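Local coordinates for uncharacterized protein (Bacteroides uniformis, PDB 4IYK), which is of unknown function but probably binds carbohydrate, pairing a transthyretin-like N-terminal domain with an E-set-like C-terminal domain, at residues A[24-29]-A[108-113]; A[134-139]-A[176-181]; A[147-152]-A[218-223]. All blocks are in the same frame, centred on the assembly; numbering follows the deposited sequence.

Interaction 1: A[24-29]-A[108-113]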
ATOM      1  N   GLU A  24      11.201   7.095  -4.234  1.00 39.13           N
ATOM      2  CA  GLU A  24      12.258   7.979  -4.740  1.00 40.86           C
ATOM      3  C   GLU A  24      13.646   7.612  -4.142  1.00 46.13           C
ATOM      4  O   GLU A  24      14.669   7.772  -4.824  1.00 45.58           O
ATOM      5  CB  GLU A  24      11.882   9.448  -4.406  1.00 43.46           C
ATOM      6  CG  GLU A  24      13.030  10.421  -4.181  1.00 63.05           C
ATOM      7  CD  GLU A  24      12.841  11.294  -2.956  1.00 85.06           C
ATOM      8  OE1 GLU A  24      13.097  10.810  -1.827  1.00 76.04           O
ATOM      9  OE2 GLU A  24      12.391  12.450  -3.123  1.00 76.02           O
ATOM     10  N   GLN A  25      13.674   7.129  -2.873  1.00 42.63           N
ATOM     11  CA  GLN A  25      14.930   6.804  -2.199  1.00 43.44           C
ATOM     12  C   GLN A  25      15.429   5.399  -2.534  1.00 44.24           C
ATOM     13  O   GLN A  25      16.572   5.277  -2.937  1.00 43.78           O
ATOM     14  CB  GLN A  25      14.809   6.985  -0.677  1.00 45.24           C
ATOM     15  CG  GLN A  25      16.131   6.856   0.093  1.00 61.44           C
ATOM     16  CD  GLN A  25      15.899   6.934   1.587  1.00 81.87           C
ATOM     17  OE1 GLN A  25      15.664   8.009   2.147  1.00 75.16           O
ATOM     18  NE2 GLN A  25      15.938   5.791   2.266  1.00 74.84           N
ATOM     19  N   THR A  26      14.610   4.356  -2.333  1.00 39.28           N
ATOM     20  CA  THR A  26      15.022   2.963  -2.535  1.00 39.07           C
ATOM     21  C   THR A  26      14.787   2.401  -3.962  1.00 41.28           C
ATOM     22  O   THR A  26      15.317   1.337  -4.267  1.00 39.27           O
ATOM     23  CB  THR A  26      14.289   2.038  -1.540  1.00 44.44           C
ATOM     24  OG1 THR A  26      12.912   1.923  -1.912  1.00 40.26           O
ATOM     25  CG2 THR A  26      14.429   2.484  -0.089  1.00 45.60           C
ATOM     26  N   GLY A  27      13.926   3.042  -4.758  1.00 38.08           N
ATOM     27  CA  GLY A  27      13.572   2.546  -6.089  1.00 36.97           C
ATOM     28  C   GLY A  27      12.625   1.352  -6.097  1.00 39.05           C
ATOM     29  O   GLY A  27      12.322   0.817  -7.168  1.00 38.11           O
ATOM     30  N   GLU A  28      12.157   0.921  -4.904  1.00 34.90           N
ATOM     31  CA  GLU A  28      11.260  -0.220  -4.732  0.50 33.53           C
ATOM     32  C   GLU A  28       9.824   0.177  -5.023  1.00 35.02           C
ATOM     33  O   GLU A  28       9.475   1.346  -4.851  1.00 31.97           O
ATOM     34  CB  GLU A  28      11.361  -0.774  -3.294  0.50 35.01           C
ATOM     35  CG  GLU A  28      12.577  -1.664  -3.057  0.50 44.92           C
ATOM     36  CD  GLU A  28      12.828  -2.124  -1.631  0.50 64.42           C
ATOM     37  OE1 GLU A  28      11.874  -2.137  -0.821  0.50 58.01           O
ATOM     38  OE2 GLU A  28      13.985  -2.492  -1.327  0.50 64.93           O
ATOM     39  N   LEU A  29       8.982  -0.797  -5.452  1.00 29.57           N
ATOM     40  CA  LEU A  29       7.555  -0.544  -5.680  1.00 27.77           C
ATOM     41  C   LEU A  29       6.906  -0.083  -4.376  1.00 31.56           C
ATOM     42  O   LEU A  29       7.247  -0.614  -3.309  1.00 31.27           O
ATOM     43  CB  LEU A  29       6.852  -1.831  -6.170  1.00 26.15           C
ATOM     44  CG  LEU A  29       6.976  -2.167  -7.648  1.00 28.88           C
ATOM     45  CD1 LEU A  29       6.631  -3.652  -7.908  1.00 26.60           C
ATOM     46  CD2 LEU A  29       6.093  -1.244  -8.488  1.00 32.70           C
ATOM     47  N   ARG A 108       8.230   3.323   5.565  1.00 32.50           N
ATOM     48  CA  ARG A 108       8.817   2.186   4.853  1.00 31.19           C
ATOM     49  C   ARG A 108       8.840   0.995   5.806  1.00 34.91           C
ATOM     50  O   ARG A 108       9.308   1.145   6.931  1.00 35.25           O
ATOM     51  CB  ARG A 108      10.249   2.512   4.382  1.00 33.16           C
ATOM     52  CG  ARG A 108      10.339   3.518   3.269  1.00 38.60           C
ATOM     53  CD  ARG A 108      11.791   3.812   2.873  1.00 43.08           C
ATOM     54  NE  ARG A 108      11.795   4.857   1.850  1.00 40.32           N
ATOM     55  CZ  ARG A 108      12.029   6.143   2.056  1.00 51.12           C
ATOM     56  NH1 ARG A 108      12.434   6.571   3.247  1.00 46.01           N
ATOM     57  NH2 ARG A 108      11.925   7.008   1.053  1.00 45.20           N
ATOM     58  N   VAL A 109       8.328  -0.179   5.392  1.00 32.11           N
ATOM     59  CA  VAL A 109       8.411  -1.366   6.253  1.00 31.00           C
ATOM     60  C   VAL A 109       9.759  -2.020   5.971  1.00 35.91           C
ATOM     61  O   VAL A 109      10.050  -2.340   4.818  1.00 33.44           O
ATOM     62  CB  VAL A 109       7.239  -2.352   6.104  1.00 31.55           C
ATOM     63  CG1 VAL A 109       7.421  -3.540   7.033  1.00 31.12           C
ATOM     64  CG2 VAL A 109       5.907  -1.665   6.376  1.00 30.94           C
ATOM     65  N   LYS A 110      10.580  -2.195   7.007  1.00 35.07           N
ATOM     66  CA  LYS A 110      11.917  -2.755   6.826  1.00 36.06           C
ATOM     67  C   LYS A 110      12.049  -4.173   7.363  1.00 41.86           C
ATOM     68  O   LYS A 110      11.468  -4.522   8.397  1.00 40.76           O
ATOM     69  CB  LYS A 110      12.990  -1.862   7.475  1.00 37.51           C
ATOM     70  CG  LYS A 110      12.973  -0.394   7.014  1.00 43.81           C
ATOM     71  CD  LYS A 110      13.108  -0.201   5.485  1.00 54.61           C
ATOM     72  CE  LYS A 110      14.505  -0.399   4.933  1.00 66.98           C
ATOM     73  NZ  LYS A 110      14.534  -0.227   3.456  1.00 76.05           N
ATOM     74  N   SER A 111      12.897  -4.963   6.668  1.00 38.94           N
ATOM     75  CA  SER A 111      13.197  -6.363   6.965  1.00 39.04           C
ATOM     76  C   SER A 111      11.894  -7.159   7.263  1.00 39.98           C
ATOM     77  O   SER A 111      11.834  -7.830   8.295  1.00 39.87           O
ATOM     78  CB  SER A 111      14.179  -6.442   8.132  1.00 44.58           C
ATOM     79  OG  SER A 111      15.377  -5.763   7.800  1.00 57.33           O
ATOM     80  N   PRO A 112      10.811  -7.044   6.448  1.00 35.06           N
ATOM     81  CA  PRO A 112       9.589  -7.778   6.787  1.00 34.04           C
ATOM     82  C   PRO A 112       9.783  -9.288   6.664  1.00 39.38           C
ATOM     83  O   PRO A 112      10.439  -9.765   5.732  1.00 39.08           O
ATOM     84  CB  PRO A 112       8.578  -7.251   5.765  1.00 34.29           C
ATOM     85  CG  PRO A 112       9.389  -6.890   4.596  1.00 38.22           C
ATOM     86  CD  PRO A 112      10.639  -6.309   5.175  1.00 35.19           C
ATOM     87  N   LYS A 113       9.243 -10.024   7.636  1.00 36.62           N
ATOM     88  CA  LYS A 113       9.277 -11.484   7.691  1.00 36.70           C
ATOM     89  C   LYS A 113       7.922 -11.975   8.188  1.00 37.62           C
ATOM     90  O   LYS A 113       7.475 -11.504   9.224  1.00 37.12           O
ATOM     91  CB  LYS A 113      10.408 -11.930   8.635  1.00 41.32           C
ATOM     92  CG  LYS A 113      11.026 -13.281   8.340  1.00 59.82           C
ATOM     93  CD  LYS A 113      12.112 -13.577   9.379  1.00 74.21           C
ATOM     94  CE  LYS A 113      12.744 -14.943   9.233  1.00 92.22           C
ATOM     95  NZ  LYS A 113      13.667 -15.254  10.364  1.00102.94           N
TER
HETATM   96  O   HOH W   1      12.987   9.269   3.259  1.00 44.51           O

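Interaction 2: A[134-139]-A[176-181]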
ATOM      1  N   VAL A 134       6.919  12.422  10.622  1.00 43.30           N
ATOM      2  CA  VAL A 134       5.992  11.289  10.583  1.00 39.63           C
ATOM      3  C   VAL A 134       5.995  10.492  11.881  1.00 43.25           C
ATOM      4  O   VAL A 134       7.057  10.092  12.354  1.00 43.48           O
ATOM      5  CB  VAL A 134       6.250  10.323   9.384  1.00 39.40           C
ATOM      6  CG1 VAL A 134       5.211   9.211   9.348  1.00 35.82           C
ATOM      7  CG2 VAL A 134       6.274  11.072   8.059  1.00 39.13           C
ATOM      8  N   LYS A 135       4.783  10.216  12.401  1.00 39.39           N
ATOM      9  CA  LYS A 135       4.538   9.386  13.579  1.00 39.97           C
ATOM     10  C   LYS A 135       3.721   8.136  13.194  1.00 41.29           C
ATOM     11  O   LYS A 135       3.141   8.068  12.102  1.00 39.93           O
ATOM     12  CB  LYS A 135       3.839  10.187  14.691  1.00 44.70           C
ATOM     13  CG  LYS A 135       4.691  11.352  15.211  1.00 47.86           C
ATOM     14  CD  LYS A 135       4.126  11.943  16.510  1.00 54.66           C
ATOM     15  CE  LYS A 135       4.793  11.351  17.729  1.00 72.65           C
ATOM     16  NZ  LYS A 135       4.447  12.101  18.970  1.00 94.22           N
ATOM     17  N   LEU A 136       3.703   7.137  14.086  1.00 36.67           N
ATOM     18  CA  LEU A 136       3.014   5.870  13.872  1.00 33.37           C
ATOM     19  C   LEU A 136       1.676   5.834  14.606  1.00 40.46           C
ATOM     20  O   LEU A 136       1.638   6.037  15.815  1.00 41.86           O
ATOM     21  CB  LEU A 136       3.910   4.717  14.347  1.00 32.40           C
ATOM     22  CG  LEU A 136       3.363   3.284  14.188  1.00 34.22           C
ATOM     23  CD1 LEU A 136       3.250   2.885  12.716  1.00 31.23           C
ATOM     24  CD2 LEU A 136       4.255   2.308  14.908  1.00 36.26           C
ATOM     25  N   LYS A 137       0.594   5.536  13.877  1.00 37.01           N
ATOM     26  CA  LYS A 137      -0.767   5.457  14.416  1.00 36.16           C
ATOM     27  C   LYS A 137      -1.197   3.989  14.605  1.00 39.19           C
ATOM     28  O   LYS A 137      -1.730   3.644  15.660  1.00 39.79           O
ATOM     29  CB  LYS A 137      -1.741   6.196  13.480  1.00 38.19           C
ATOM     30  CG  LYS A 137      -3.097   6.516  14.090  1.00 55.23           C
ATOM     31  CD  LYS A 137      -4.000   7.195  13.067  1.00 78.92           C
ATOM     32  CE  LYS A 137      -5.420   7.386  13.559  1.00100.08           C
ATOM     33  NZ  LYS A 137      -6.332   7.833  12.473  1.00113.13           N
ATOM     34  N   GLU A 138      -0.977   3.132  13.595  1.00 33.34           N
ATOM     35  CA  GLU A 138      -1.367   1.716  13.649  1.00 32.69           C
ATOM     36  C   GLU A 138      -0.396   0.770  12.937  1.00 34.85           C
ATOM     37  O   GLU A 138       0.241   1.154  11.954  1.00 33.08           O
ATOM     38  CB  GLU A 138      -2.754   1.501  12.998  1.00 33.52           C
ATOM     39  CG  GLU A 138      -3.946   2.193  13.658  1.00 45.71           C
ATOM     40  CD  GLU A 138      -5.275   2.046  12.940  1.00 59.00           C
ATOM     41  OE1 GLU A 138      -5.440   1.070  12.175  1.00 46.07           O
ATOM     42  OE2 GLU A 138      -6.155   2.913  13.140  1.00 56.07           O
ATOM     43  N   ILE A 139      -0.369  -0.505  13.389  1.00 31.04           N
ATOM     44  CA  ILE A 139       0.343  -1.613  12.729  1.00 28.71           C
ATOM     45  C   ILE A 139      -0.643  -2.793  12.673  1.00 31.87           C
ATOM     46  O   ILE A 139      -1.452  -2.993  13.600  1.00 30.19           O
ATOM     47  CB  ILE A 139       1.744  -2.006  13.296  1.00 31.22           C
ATOM     48  CG1 ILE A 139       1.687  -2.384  14.796  1.00 31.49           C
ATOM     49  CG2 ILE A 139       2.791  -0.914  12.993  1.00 31.98           C
ATOM     50  CD1 ILE A 139       2.890  -3.209  15.333  1.00 31.02           C
ATOM     51  N   ASP A 176      13.754  -0.267  16.433  1.00 49.99           N
ATOM     52  CA  ASP A 176      12.650  -0.983  17.085  1.00 47.49           C
ATOM     53  C   ASP A 176      12.121  -2.160  16.259  1.00 48.49           C
ATOM     54  O   ASP A 176      11.906  -2.040  15.048  1.00 47.13           O
ATOM     55  CB  ASP A 176      11.488  -0.027  17.414  1.00 47.87           C
ATOM     56  CG  ASP A 176      11.818   1.040  18.451  1.00 59.84           C
ATOM     57  OD1 ASP A 176      12.910   0.962  19.064  1.00 63.05           O
ATOM     58  OD2 ASP A 176      10.989   1.952  18.645  1.00 63.51           O
ATOM     59  N   ILE A 177      11.925  -3.302  16.930  1.00 44.28           N
ATOM     60  CA  ILE A 177      11.386  -4.503  16.298  1.00 42.38           C
ATOM     61  C   ILE A 177       9.940  -4.673  16.737  1.00 44.00           C
ATOM     62  O   ILE A 177       9.644  -4.736  17.939  1.00 44.93           O
ATOM     63  CB  ILE A 177      12.222  -5.791  16.559  1.00 46.44           C
ATOM     64  CG1 ILE A 177      13.764  -5.576  16.385  1.00 48.91           C
ATOM     65  CG2 ILE A 177      11.683  -6.982  15.736  1.00 43.16           C
ATOM     66  CD1 ILE A 177      14.302  -5.380  14.923  1.00 58.60           C
ATOM     67  N   TYR A 178       9.042  -4.744  15.750  1.00 38.79           N
ATOM     68  CA  TYR A 178       7.619  -4.957  15.988  1.00 36.88           C
ATOM     69  C   TYR A 178       7.265  -6.404  15.700  1.00 39.06           C
ATOM     70  O   TYR A 178       7.845  -7.005  14.802  1.00 37.17           O
ATOM     71  CB  TYR A 178       6.774  -4.003  15.132  1.00 36.43           C
ATOM     72  CG  TYR A 178       6.919  -2.543  15.504  1.00 39.53           C
ATOM     73  CD1 TYR A 178       6.108  -1.968  16.479  1.00 42.10           C
ATOM     74  CD2 TYR A 178       7.833  -1.722  14.850  1.00 40.53           C
ATOM     75  CE1 TYR A 178       6.212  -0.617  16.805  1.00 43.73           C
ATOM     76  CE2 TYR A 178       7.953  -0.372  15.173  1.00 42.69           C
ATOM     77  CZ  TYR A 178       7.136   0.177  16.149  1.00 51.58           C
ATOM     78  OH  TYR A 178       7.235   1.504  16.479  1.00 53.09           O
ATOM     79  N   THR A 179       6.341  -6.973  16.485  1.00 36.57           N
ATOM     80  CA  THR A 179       5.831  -8.345  16.297  1.00 34.08           C
ATOM     81  C   THR A 179       4.311  -8.328  16.303  1.00 34.51           C
ATOM     82  O   THR A 179       3.706  -7.727  17.192  1.00 34.47           O
ATOM     83  CB  THR A 179       6.389  -9.290  17.398  1.00 43.95           C
ATOM     84  OG1 THR A 179       7.822  -9.274  17.343  1.00 46.34           O
ATOM     85  CG2 THR A 179       5.901 -10.733  17.245  1.00 39.39           C
ATOM     86  N   LEU A 180       3.692  -8.987  15.304  1.00 29.10           N
ATOM     87  CA  LEU A 180       2.241  -9.195  15.196  1.00 28.13           C
ATOM     88  C   LEU A 180       2.001 -10.691  15.020  1.00 31.45           C
ATOM     89  O   LEU A 180       2.856 -11.390  14.483  1.00 31.25           O
ATOM     90  CB  LEU A 180       1.574  -8.359  14.080  1.00 26.33           C
ATOM     91  CG  LEU A 180       1.699  -6.826  14.248  1.00 29.70           C
ATOM     92  CD1 LEU A 180       1.416  -6.123  12.951  1.00 27.69           C
ATOM     93  CD2 LEU A 180       0.807  -6.285  15.399  1.00 31.14           C
ATOM     94  N   SER A 181       0.875 -11.188  15.531  1.00 28.78           N
ATOM     95  CA  SER A 181       0.553 -12.616  15.539  1.00 27.86           C
ATOM     96  C   SER A 181      -0.879 -12.908  15.191  1.00 32.26           C
ATOM     97  O   SER A 181      -1.785 -12.165  15.606  1.00 32.10           O
ATOM     98  CB  SER A 181       0.791 -13.191  16.940  1.00 32.92           C
ATOM     99  OG  SER A 181       2.160 -13.416  17.213  1.00 44.42           O
TER

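Interaction 3: A[147-152]-A[218-223]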
HETATM    1  N   MSE A 147      -4.298 -12.564  -3.152  1.00 25.48           N
HETATM    2  CA  MSE A 147      -3.167 -11.622  -3.201  0.80 24.25           C
HETATM    3  C   MSE A 147      -3.575 -10.140  -3.073  1.00 27.47           C
HETATM    4  O   MSE A 147      -2.698  -9.286  -2.940  1.00 26.47           O
HETATM    5  CB  MSE A 147      -2.388 -11.833  -4.529  0.80 26.26           C
HETATM    6  CG  MSE A 147      -3.189 -11.367  -5.774  0.80 32.32           C
HETATM    7 SE   MSE A 147      -2.205 -11.166  -7.467  0.60 38.53          SE
HETATM    8  CE  MSE A 147      -1.907 -13.084  -7.802  0.80 36.60           C
ATOM      9  N   TRP A 148      -4.884  -9.820  -3.110  1.00 23.75           N
ATOM     10  CA  TRP A 148      -5.358  -8.437  -2.999  1.00 24.92           C
ATOM     11  C   TRP A 148      -5.572  -8.037  -1.521  1.00 25.86           C
ATOM     12  O   TRP A 148      -6.089  -6.955  -1.233  1.00 24.96           O
ATOM     13  CB  TRP A 148      -6.621  -8.227  -3.854  1.00 24.73           C
ATOM     14  CG  TRP A 148      -6.308  -8.472  -5.304  1.00 25.16           C
ATOM     15  CD1 TRP A 148      -6.299  -9.680  -5.947  1.00 28.24           C
ATOM     16  CD2 TRP A 148      -5.800  -7.508  -6.243  1.00 24.50           C
ATOM     17  NE1 TRP A 148      -5.793  -9.532  -7.221  1.00 28.22           N
ATOM     18  CE2 TRP A 148      -5.516  -8.201  -7.443  1.00 28.12           C
ATOM     19  CE3 TRP A 148      -5.607  -6.116  -6.206  1.00 25.97           C
ATOM     20  CZ2 TRP A 148      -5.016  -7.552  -8.584  1.00 27.29           C
ATOM     21  CZ3 TRP A 148      -5.122  -5.470  -7.342  1.00 27.40           C
ATOM     22  CH2 TRP A 148      -4.859  -6.182  -8.520  1.00 27.81           C
ATOM     23  N   VAL A 149      -5.033  -8.840  -0.606  1.00 21.52           N
ATOM     24  CA  VAL A 149      -5.048  -8.569   0.847  1.00 20.90           C
ATOM     25  C   VAL A 149      -4.531  -7.136   1.161  1.00 25.20           C
ATOM     26  O   VAL A 149      -3.528  -6.695   0.591  1.00 25.98           O
ATOM     27  CB  VAL A 149      -4.219  -9.649   1.618  1.00 22.28           C
ATOM     28  CG1 VAL A 149      -2.795  -9.785   1.078  1.00 20.86           C
ATOM     29  CG2 VAL A 149      -4.211  -9.385   3.122  1.00 21.73           C
ATOM     30  N   GLY A 150      -5.201  -6.462   2.087  1.00 21.87           N
ATOM     31  CA  GLY A 150      -4.820  -5.139   2.573  1.00 22.86           C
ATOM     32  C   GLY A 150      -5.874  -4.628   3.533  1.00 27.66           C
ATOM     33  O   GLY A 150      -6.816  -5.356   3.859  1.00 27.17           O
ATOM     34  N   ASN A 151      -5.748  -3.367   3.967  1.00 24.31           N
ATOM     35  CA  ASN A 151      -6.745  -2.729   4.801  1.00 24.77           C
ATOM     36  C   ASN A 151      -8.114  -2.733   4.119  1.00 28.94           C
ATOM     37  O   ASN A 151      -9.130  -2.761   4.814  1.00 27.19           O
ATOM     38  CB  ASN A 151      -6.349  -1.272   5.139  1.00 30.38           C
ATOM     39  CG  ASN A 151      -7.310  -0.614   6.102  1.00 40.25           C
ATOM     40  OD1 ASN A 151      -7.446  -1.058   7.245  1.00 29.93           O
ATOM     41  ND2 ASN A 151      -8.019   0.445   5.655  1.00 30.73           N
ATOM     42  N   ASN A 152      -8.147  -2.729   2.765  1.00 26.78           N
ATOM     43  CA  ASN A 152      -9.432  -2.705   2.056  1.00 27.48           C
ATOM     44  C   ASN A 152     -10.017  -4.124   1.783  1.00 30.00           C
ATOM     45  O   ASN A 152     -11.214  -4.236   1.502  1.00 29.99           O
ATOM     46  CB  ASN A 152      -9.294  -1.928   0.726  1.00 25.41           C
ATOM     47  CG  ASN A 152     -10.636  -1.627   0.102  1.00 37.16           C
ATOM     48  OD1 ASN A 152     -11.485  -1.019   0.739  1.00 29.41           O
ATOM     49  ND2 ASN A 152     -10.910  -2.193  -1.076  1.00 26.66           N
ATOM     50  N   ALA A 218       4.354  -3.789   3.385  1.00 24.69           N
ATOM     51  CA  ALA A 218       5.445  -4.669   3.009  1.00 24.73           C
ATOM     52  C   ALA A 218       4.887  -5.587   1.900  1.00 27.38           C
ATOM     53  O   ALA A 218       3.666  -5.654   1.774  1.00 24.07           O
ATOM     54  CB  ALA A 218       5.896  -5.491   4.203  1.00 25.76           C
ATOM     55  N   PRO A 219       5.703  -6.264   1.061  1.00 27.86           N
ATOM     56  CA  PRO A 219       5.114  -7.146   0.027  1.00 28.91           C
ATOM     57  C   PRO A 219       4.332  -8.329   0.646  1.00 32.38           C
ATOM     58  O   PRO A 219       4.648  -8.781   1.757  1.00 31.56           O
ATOM     59  CB  PRO A 219       6.342  -7.633  -0.776  1.00 30.90           C
ATOM     60  CG  PRO A 219       7.441  -6.642  -0.446  1.00 35.69           C
ATOM     61  CD  PRO A 219       7.178  -6.277   0.995  1.00 31.30           C
ATOM     62  N   VAL A 220       3.292  -8.789  -0.058  1.00 28.51           N
ATOM     63  CA  VAL A 220       2.423  -9.919   0.336  1.00 27.33           C
ATOM     64  C   VAL A 220       3.256 -11.222   0.480  1.00 29.49           C
ATOM     65  O   VAL A 220       4.160 -11.474  -0.320  1.00 26.98           O
ATOM     66  CB  VAL A 220       1.280 -10.090  -0.693  1.00 30.87           C
ATOM     67  CG1 VAL A 220       0.536 -11.404  -0.488  1.00 31.71           C
ATOM     68  CG2 VAL A 220       0.313  -8.924  -0.635  1.00 29.96           C
ATOM     69  N   VAL A 221       2.962 -12.028   1.532  1.00 25.71           N
ATOM     70  CA  VAL A 221       3.593 -13.329   1.796  1.00 25.10           C
ATOM     71  C   VAL A 221       2.479 -14.400   1.752  1.00 29.31           C
ATOM     72  O   VAL A 221       1.538 -14.327   2.536  1.00 28.37           O
ATOM     73  CB  VAL A 221       4.368 -13.355   3.135  1.00 29.76           C
ATOM     74  CG1 VAL A 221       4.995 -14.733   3.403  1.00 29.57           C
ATOM     75  CG2 VAL A 221       5.431 -12.253   3.182  1.00 30.56           C
ATOM     76  N   VAL A 222       2.563 -15.344   0.810  1.00 25.85           N
ATOM     77  CA  VAL A 222       1.589 -16.449   0.673  1.00 25.65           C
ATOM     78  C   VAL A 222       2.059 -17.584   1.573  1.00 28.81           C
ATOM     79  O   VAL A 222       3.250 -17.882   1.607  1.00 27.21           O
ATOM     80  CB  VAL A 222       1.332 -16.915  -0.805  1.00 30.01           C
ATOM     81  CG1 VAL A 222       2.603 -17.460  -1.487  1.00 29.89           C
ATOM     82  CG2 VAL A 222       0.184 -17.931  -0.891  1.00 29.81           C
ATOM     83  N   ILE A 223       1.132 -18.194   2.330  1.00 25.75           N
ATOM     84  CA  ILE A 223       1.430 -19.322   3.223  1.00 25.51           C
ATOM     85  C   ILE A 223       0.337 -20.370   3.063  1.00 30.43           C
ATOM     86  O   ILE A 223      -0.854 -20.030   3.098  1.00 30.59           O
ATOM     87  CB  ILE A 223       1.597 -18.898   4.722  1.00 27.56           C
ATOM     88  CG1 ILE A 223       2.736 -17.830   4.903  1.00 26.55           C
ATOM     89  CG2 ILE A 223       1.846 -20.133   5.603  1.00 27.40           C
ATOM     90  CD1 ILE A 223       2.946 -17.251   6.283  1.00 24.85           C
TER

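Interaction 1: A[24-29]-A[108-113]
Gln-25 lays its amide over one face of the Arg-108 guanidinium, the two planes 28° apart and the side chains crossing at about a right angle. Gln-25 NE2 sits above the plane, offset toward the rim and 3.7 Å from Arg-108 NH1, while lower down the same side chain Gln-25 CB comes to 3.4 Å from Arg-108 NH2. With CG anti to the backbone N (chi1 -172°), the extended glutamine chain reaches across the arginine. A water at the guanidinium edge joins the stacked groups: it accepts from Arg-108 NH1 at 2.8 Å and donates to Gln-25 OE1 at 3.2 Å. Thr-26 adds a van der Waals touch, its CG2 lying 4.0 Å from Arg-108 NE, and its OG1 accepts from the backbone N of Glu-28 to form an ST turn. The charge of Arg-108 is met mainly outside this pair, by salt bridges from NE to Asp-23 and from NH1 to Glu-128; Gln-25 NE2 also makes a weak hydrogen bond to Glu-128. Replacing the arginine with an alanine would probably leave both carboxylates without this cationic mate and remove the surface on which the Gln-25 amide lies. A buried arginine reaching from strand 107-117 to the turn after strand 15-23 thus forms a polar interdomain contact, joining the transthyretin-like and E-set-like parts of the chain.

Interaction 2: A[134-139]-A[176-181]
Ile-139 CD1 lodges between two side chains of the facing strand, 3.6 Å from Tyr-178 CD1 and 3.7 Å from Leu-180 CD2, in the core of a beta sandwich of the kind expected for an E-set domain. Strands 135-139 and 178-181 belong to different sheets: their short axes approach to 10.1 Å, with 36° between their N-to-C directions, a separation bridged by side chains rather than by backbone pairing. The isoleucine and tyrosine side chains cross at about a right angle, and the methyl meets the ring obliquely near its CB end. What brings it there is the isoleucine's first torsion, which sets CG1 between the backbone N and the carbonyl carbon (chi1 57°) and directs CD1 at the opposing layer. Leu-180 also rests against the isoleucine's main chain, with Leu-180 CD1 3.9 Å from Ile-139 C. At the other end of the ring, Leu-136 approaches from the opposite direction to the tyrosine. Tyr-178 and Leu-136 both touch Leu-127 of strand 120-129, which continues the apolar layer onto the adjacent strand of the same sheet as 178-183; Phe-166 lies against Leu-136 as well.

Further out, the backbone sets which residues face inward. Lys-137 and Glu-138 both face Leu-204 of strand 196-206 in a classic beta bulge, and this extra residue on one strand lets Leu-136 and Ile-139, three positions apart, both point into the core. The result at the far end of the ring is Leu-136 CD2 held 3.5 Å from Tyr-178 OH and 3.8 Å from Tyr-178 CZ.

Interaction 3: A[147-152]-A[218-223]
Val-220 is the residue of 218-223 that meets the loop 147-152, pressing its CG2 methyl against Val-149 CG1 at 3.7 Å. Before it in the sequence, Ala-218 pairs through its backbone with Ile-201 and packs its methyl on Val-109 and Pro-112 of strand 107-117. Pro-219 leads on to Val-220, whose side chain points at the loop. There the two valines cross obliquely, methyl against methyl: Val-220 CG1 is the second to touch, 4.0 Å from Val-149 CG1. Both of its branches can reach the one methyl because CG1 stands anti to the backbone N (chi1 168°), with CG2 beside that nitrogen. Val-220 CG2 has a further neighbour in the loop backbone, lying 3.8 Å from Met-147 O, whereas the selenomethionine side chain itself leads off elsewhere.

Val-221 then directs its side chain away from the loop, onto Val-114, and its backbone pairs with Phe-199. At Val-222 the side chain reaches Tyr-198, the same residue that packs on Met-147, Val-149 and Val-220 and so lines the junction from strand 196-206. Ile-223 continues the strand by pairing with Tyr-197. On the loop side, Val-149 is also lodged against Phe-142 and Phe-144. The valine contact is therefore van der Waals packing without directional bonds, which suggests that this part of the contact relies on shape, while polar bonds to the loop are made by its backbone, Val-149 O to Arg-200 and Asn-151 N to Tyr-217 OH.

How the interactions relate
Along the chain, interaction 1 closes before the other two open, while the segments of interactions 2 and 3 alternate within the C-terminal, E-set-like part. Interaction 1 alone links the N-terminal and C-terminal parts. Its centre is about 15 Å from those of both others, and the centres of interactions 2 and 3 are about 17 Å apart. Interactions 1 and 3 touch directly: Pro-112 CB packs 3.6 Å from Ala-218 CB, with Val-109 alongside. Interactions 1 and 2 share the sheet containing strands 107-117 and 178-183, and interactions 2 and 3 the one containing 135-144 and 216-224. The interdomain contact is thus tied into the C-terminal sandwich through both its sheets.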